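PDB 4OQJ: PKS from Streptomyces albus, which probably catalyses ketosynthase-type condensation of carrier-bound acyl chains, as part of the polyketide synthase machinery that makes oxazolomycin. Local coordinates for residues P511-V517 / R535-P541; L466-S470 / T502-G506. All blocks are in the same frame, centred on the assembly; numbering follows the deposited sequence.

In the fold
The two contacts meet in one small sheet, interaction 1 pairing two of its strands and interaction 2 packing a helix against the outer strand. Interaction 2 sets the 466-470 strand against the last turn of helix 496-505. The chain then enters strand 512-518, which interaction 1 pairs with 536-539, completing three antiparallel strands in sequence order. Their centres lie about 11 Å apart, and strands 465-471 and 512-518 join them: R514 N lies 2.9 Å from L469 O and L516 O 2.9 Å from L467 N, both probable hydrogen bonds. Such a sheet with covering helices resembles the linker that follows the ketosynthase in type I polyketide synthases. The potassium site residues S292 and K294 belong to neither contact.

Interaction 1 (P511-V517 / R535-P541)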
loop_
_atom_site.group_PDB
_atom_site.type_symbol
_atom_site.label_atom_id
_atom_site.label_comp_id
_atom_site.label_asym_id
_atom_site.label_seq_id
_atom_site.Cartn_x
_atom_site.Cartn_y
_atom_site.Cartn_z
ATOM N N PRO A 511 0.530 -6.505 34.665
ATOM C CA PRO A 511 0.231 -7.098 35.984
ATOM C C PRO A 511 1.118 -6.694 37.162
ATOM O O PRO A 511 0.628 -6.658 38.293
ATOM C CB PRO A 511 0.398 -8.607 35.734
ATOM C CG PRO A 511 0.332 -8.777 34.259
ATOM C CD PRO A 511 0.920 -7.535 33.685
ATOM N N TYR A 512 2.406 -6.464 36.933
ATOM C CA TYR A 512 3.284 -6.016 38.019
ATOM C C TYR A 512 3.237 -4.503 38.066
ATOM O O TYR A 512 3.646 -3.832 37.116
ATOM C CB TYR A 512 4.699 -6.552 37.813
ATOM C CG TYR A 512 4.696 -8.055 37.867
ATOM C CD1 TYR A 512 4.467 -8.809 36.721
ATOM C CD2 TYR A 512 4.858 -8.725 39.076
ATOM C CE1 TYR A 512 4.435 -10.181 36.772
ATOM C CE2 TYR A 512 4.829 -10.102 39.136
ATOM C CZ TYR A 512 4.611 -10.823 37.988
ATOM O OH TYR A 512 4.579 -12.192 38.033
ATOM N N ARG A 513 2.737 -3.969 39.172
ATOM C CA ARG A 513 2.380 -2.563 39.236
ATOM C C ARG A 513 3.078 -1.800 40.347
ATOM O O ARG A 513 3.467 -2.363 41.381
ATOM C CB ARG A 513 0.865 -2.432 39.405
ATOM C CG ARG A 513 0.095 -3.107 38.286
ATOM C CD ARG A 513 -1.399 -2.826 38.361
ATOM N NE ARG A 513 -2.118 -3.484 37.268
ATOM C CZ ARG A 513 -3.444 -3.459 37.111
ATOM N NH1 ARG A 513 -4.216 -2.822 37.977
ATOM N NH2 ARG A 513 -3.997 -4.075 36.076
ATOM N N ARG A 514 3.213 -0.496 40.125
ATOM C CA ARG A 514 3.854 0.387 41.089
ATOM C C ARG A 514 3.206 1.743 41.015
ATOM O O ARG A 514 2.758 2.163 39.946
ATOM C CB ARG A 514 5.352 0.500 40.823
ATOM C CG ARG A 514 6.114 1.340 41.856
ATOM C CD ARG A 514 7.589 1.073 41.735
ATOM N NE ARG A 514 7.953 -0.184 42.380
ATOM C CZ ARG A 514 8.965 -0.965 42.008
ATOM N NH1 ARG A 514 9.722 -0.634 40.974
ATOM N NH2 ARG A 514 9.217 -2.092 42.676
ATOM N N ALA A 515 3.124 2.425 42.149
ATOM C CA ALA A 515 2.549 3.764 42.157
ATOM C C ALA A 515 3.121 4.623 43.269
ATOM O O ALA A 515 3.604 4.130 44.290
ATOM C CB ALA A 515 1.030 3.698 42.273
ATOM N N LEU A 516 3.046 5.925 43.048
ATOM C CA LEU A 516 3.657 6.899 43.936
ATOM C C LEU A 516 2.879 8.188 43.862
ATOM O O LEU A 516 2.604 8.680 42.777
ATOM C CB LEU A 516 5.112 7.156 43.543
ATOM C CG LEU A 516 5.754 8.377 44.192
ATOM C CD1 LEU A 516 5.992 8.082 45.650
ATOM C CD2 LEU A 516 7.036 8.774 43.484
ATOM N N VAL A 517 2.537 8.749 45.013
ATOM C CA VAL A 517 1.961 10.085 45.053
ATOM C C VAL A 517 3.109 11.086 45.204
ATOM O O VAL A 517 3.874 11.011 46.160
ATOM C CB VAL A 517 0.967 10.261 46.233
ATOM C CG1 VAL A 517 0.395 11.667 46.239
ATOM C CG2 VAL A 517 -0.150 9.225 46.169
ATOM N N ARG A 535 6.398 5.319 50.625
ATOM C CA ARG A 535 5.795 6.186 49.623
ATOM C C ARG A 535 5.508 5.428 48.335
ATOM O O ARG A 535 4.482 5.649 47.701
ATOM C CB ARG A 535 6.705 7.367 49.295
ATOM C CG ARG A 535 7.005 8.296 50.449
ATOM C CD ARG A 535 7.711 9.521 49.917
ATOM N NE ARG A 535 6.848 10.232 48.980
ATOM C CZ ARG A 535 7.210 11.308 48.296
ATOM N NH1 ARG A 535 8.437 11.804 48.422
ATOM N NH2 ARG A 535 6.339 11.885 47.479
ATOM N N VAL A 536 6.440 4.560 47.953
ATOM C CA VAL A 536 6.335 3.797 46.716
ATOM C C VAL A 536 5.586 2.492 46.986
ATOM O O VAL A 536 6.008 1.666 47.791
ATOM C CB VAL A 536 7.727 3.515 46.116
ATOM C CG1 VAL A 536 7.649 2.507 44.965
ATOM C CG2 VAL A 536 8.350 4.813 45.640
HETATM N N MSE A 537 4.459 2.336 46.306
HETATM C CA MSE A 537 3.599 1.180 46.472
HETATM C C MSE A 537 3.848 0.226 45.331
HETATM O O MSE A 537 3.860 0.638 44.174
HETATM C CB MSE A 537 2.129 1.604 46.499
HETATM C CG MSE A 537 1.821 2.681 47.555
HETATM SE SE MSE A 537 0.027 3.452 47.406
HETATM C CE MSE A 537 0.399 4.868 46.143
ATOM N N THR A 538 4.051 -1.043 45.656
ATOM C CA THR A 538 4.279 -2.070 44.640
ATOM C C THR A 538 3.417 -3.279 44.929
ATOM O O THR A 538 3.331 -3.719 46.072
ATOM C CB THR A 538 5.750 -2.526 44.604
ATOM O OG1 THR A 538 6.615 -1.388 44.511
ATOM C CG2 THR A 538 5.997 -3.449 43.432
ATOM N N ALA A 539 2.807 -3.835 43.895
ATOM C CA ALA A 539 2.002 -5.033 44.042
ATOM C C ALA A 539 1.926 -5.751 42.714
ATOM O O ALA A 539 2.175 -5.153 41.654
ATOM C CB ALA A 539 0.611 -4.682 44.551
ATOM N N GLY A 540 1.590 -7.033 42.768
ATOM C CA GLY A 540 1.517 -7.842 41.565
ATOM C C GLY A 540 0.318 -8.762 41.568
ATOM O O GLY A 540 -0.522 -8.689 42.464
ATOM N N PRO A 541 0.243 -9.655 40.575
ATOM C CA PRO A 541 -0.893 -10.571 40.421
ATOM C C PRO A 541 -1.059 -11.529 41.605
ATOM O O PRO A 541 -2.135 -12.095 41.806
ATOM C CB PRO A 541 -0.547 -11.338 39.141
ATOM C CG PRO A 541 0.936 -11.263 39.045
ATOM C CD PRO A 541 1.300 -9.922 39.583
HETATM O O HOH W 1 2.840 7.593 47.589
HETATM O O HOH W 2 4.082 9.695 48.779
#
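R514 starts with its CG anti to the backbone N (chi1 -176°) and turns back at chi3 (-79°), which carries NE to the hydroxyl of T538 in this antiparallel non-hydrogen-bonded pair. The two side chains run side by side, and NE donates to OG1 of T538 at 2.8 Å, nearly straight at 166° and in the guanidinium plane; NH2 adds only a weak bond. The methylene CD of R514 packs on V536 CG1 at 3.5 Å, so the arginine contributes both its charged end and its stem.

Backbone bonds hold the flanking hydrogen-bonded pairs: R513 with A539, and A515 with selenomethionine M537, whose N and A515 O are 2.8 Å apart. The two ends are closed differently. At one, P541 lays its CD over a face of the Y512 ring, 3.8 Å from the centroid, a CH-pi contact. At the other, R535 NH2 donates to V517 O at 2.9 Å, and a water links the same carbonyl to R535 NE; NH1 forms a salt bridge with D523.

R514 also has a salt bridge to D478 of helix 474-490, which lies with L477 along the R514-T538 face. L516 rests on A527 and L528 of helix 521-530, while A515, M537 and A539 face helix 660-673 from the other side of the sheet, and strand 465-471 bonds to the far edge of 512-518.

Interaction 2 (L466-S470 / T502-G506); sequences LLVLS and TLALG
L503, on the last turn of helix 496-505, lays its aliphatic branch across the backbone of the 466-470 strand at V468. Its CB comes within 3.5 Å of V468 O, while CG, CD1 and CD2 lie only slightly farther from the same oxygen. With CG anti to the carbonyl carbon, beside the backbone N (chi1 -73°), the isobutyl group reaches the strand and ends between the two leucines flanking V468. There CD1 of L503 touches L467 CB at 4.2 Å and L469 CD1 at 4.3 Å. All three leucines are buried, and L503 provides the larger share of the helix's surface in the contact.

A second, smaller patch forms beside it. V468 turns CG2 to the helix, meeting A504 CA at 3.9 Å and A504 CB at 4.2 Å, so a branched side chain of the strand rests against the small side chain and backbone of the helix. L503 lies against the carbonyl oxygen of V468 and A504 against its CG2, so two consecutive helix residues meet different parts of one strand residue.

The contact lies at the edge of the three-stranded sheet, where 465-471 is an outermost strand within this chain; L467 and L469 use the opposite backbone edge to bond with L516 and R514. Helix 474-490 adds L484 against both L469 and L503, and W680 and H684 of helix 680-684 lie on A504.

No direct hydrogen bond joins strand and helix. Instead one water donates to V468 O at 2.7 Å and to L503 O at 2.7 Å, satisfying a strand carbonyl and a helix carbonyl together. Aliphatic side chains thus pack on one another and over a backbone carbonyl, while a single water supplies the polar link between two acceptors that could not bond to each other.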
loop_
_atom_site.group_PDB
_atom_site.type_symbol
_atom_site.label_atom_id
_atom_site.label_comp_id
_atom_site.label_asym_id
_atom_site.label_seq_id
_atom_site.Cartn_x
_atom_site.Cartn_y
_atom_site.Cartn_z
ATOM N N LEU A 466 -0.686 11.250 41.125
ATOM C CA LEU A 466 -0.425 9.833 41.241
ATOM C C LEU A 466 0.279 9.351 39.981
ATOM O O LEU A 466 -0.291 9.420 38.901
ATOM C CB LEU A 466 -1.738 9.056 41.439
ATOM C CG LEU A 466 -1.593 7.538 41.538
ATOM C CD1 LEU A 466 -0.790 7.161 42.787
ATOM C CD2 LEU A 466 -2.947 6.874 41.547
ATOM N N LEU A 467 1.504 8.861 40.131
ATOM C CA LEU A 467 2.255 8.256 39.031
ATOM C C LEU A 467 2.093 6.741 39.062
ATOM O O LEU A 467 2.322 6.122 40.100
ATOM C CB LEU A 467 3.731 8.626 39.135
ATOM C CG LEU A 467 4.047 10.117 39.245
ATOM C CD1 LEU A 467 5.558 10.320 39.233
ATOM C CD2 LEU A 467 3.388 10.900 38.114
ATOM N N VAL A 468 1.691 6.146 37.941
ATOM C CA VAL A 468 1.506 4.698 37.892
ATOM C C VAL A 468 2.426 4.070 36.836
ATOM O O VAL A 468 2.657 4.636 35.766
ATOM C CB VAL A 468 0.025 4.328 37.641
ATOM C CG1 VAL A 468 -0.842 4.821 38.804
ATOM C CG2 VAL A 468 -0.467 4.881 36.311
ATOM N N LEU A 469 3.010 2.932 37.193
ATOM C CA LEU A 469 3.899 2.182 36.312
ATOM C C LEU A 469 3.458 0.736 36.326
ATOM O O LEU A 469 3.027 0.228 37.366
ATOM C CB LEU A 469 5.359 2.278 36.770
ATOM C CG LEU A 469 6.178 3.530 36.452
ATOM C CD1 LEU A 469 5.684 4.726 37.226
ATOM C CD2 LEU A 469 7.637 3.271 36.789
ATOM N N SER A 470 3.550 0.067 35.182
ATOM C CA SER A 470 3.285 -1.370 35.148
ATOM C C SER A 470 4.122 -2.043 34.071
ATOM O O SER A 470 4.451 -1.445 33.044
ATOM C CB SER A 470 1.786 -1.657 34.944
ATOM O OG SER A 470 1.307 -1.255 33.670
ATOM N N THR A 502 0.224 10.939 30.961
ATOM C CA THR A 502 0.828 10.101 29.932
ATOM C C THR A 502 0.982 8.675 30.457
ATOM O O THR A 502 0.676 7.712 29.770
ATOM C CB THR A 502 2.177 10.648 29.503
ATOM O OG1 THR A 502 1.994 11.973 28.994
ATOM C CG2 THR A 502 2.819 9.761 28.427
ATOM N N LEU A 503 1.436 8.553 31.696
ATOM C CA LEU A 503 1.664 7.245 32.290
ATOM C C LEU A 503 0.358 6.468 32.488
ATOM O O LEU A 503 0.336 5.250 32.329
ATOM C CB LEU A 503 2.384 7.400 33.618
ATOM C CG LEU A 503 3.869 7.788 33.586
ATOM C CD1 LEU A 503 4.339 8.096 35.000
ATOM C CD2 LEU A 503 4.725 6.684 32.979
ATOM N N ALA A 504 -0.711 7.175 32.859
ATOM C CA ALA A 504 -1.996 6.564 33.163
ATOM C C ALA A 504 -2.763 6.178 31.908
ATOM O O ALA A 504 -3.436 5.152 31.880
ATOM C CB ALA A 504 -2.855 7.523 34.019
ATOM N N LEU A 505 -2.666 7.021 30.881
ATOM C CA LEU A 505 -3.473 6.877 29.671
ATOM C C LEU A 505 -2.705 6.266 28.513
ATOM O O LEU A 505 -3.303 5.720 27.589
ATOM C CB LEU A 505 -4.012 8.237 29.236
ATOM C CG LEU A 505 -4.960 8.941 30.212
ATOM C CD1 LEU A 505 -5.078 10.396 29.811
ATOM C CD2 LEU A 505 -6.333 8.273 30.238
ATOM N N GLY A 506 -1.384 6.327 28.577
ATOM C CA GLY A 506 -0.552 6.078 27.407
ATOM C C GLY A 506 0.397 4.913 27.543
ATOM O O GLY A 506 1.344 4.795 26.765
HETATM O O HOH W 3 2.164 3.491 33.370
#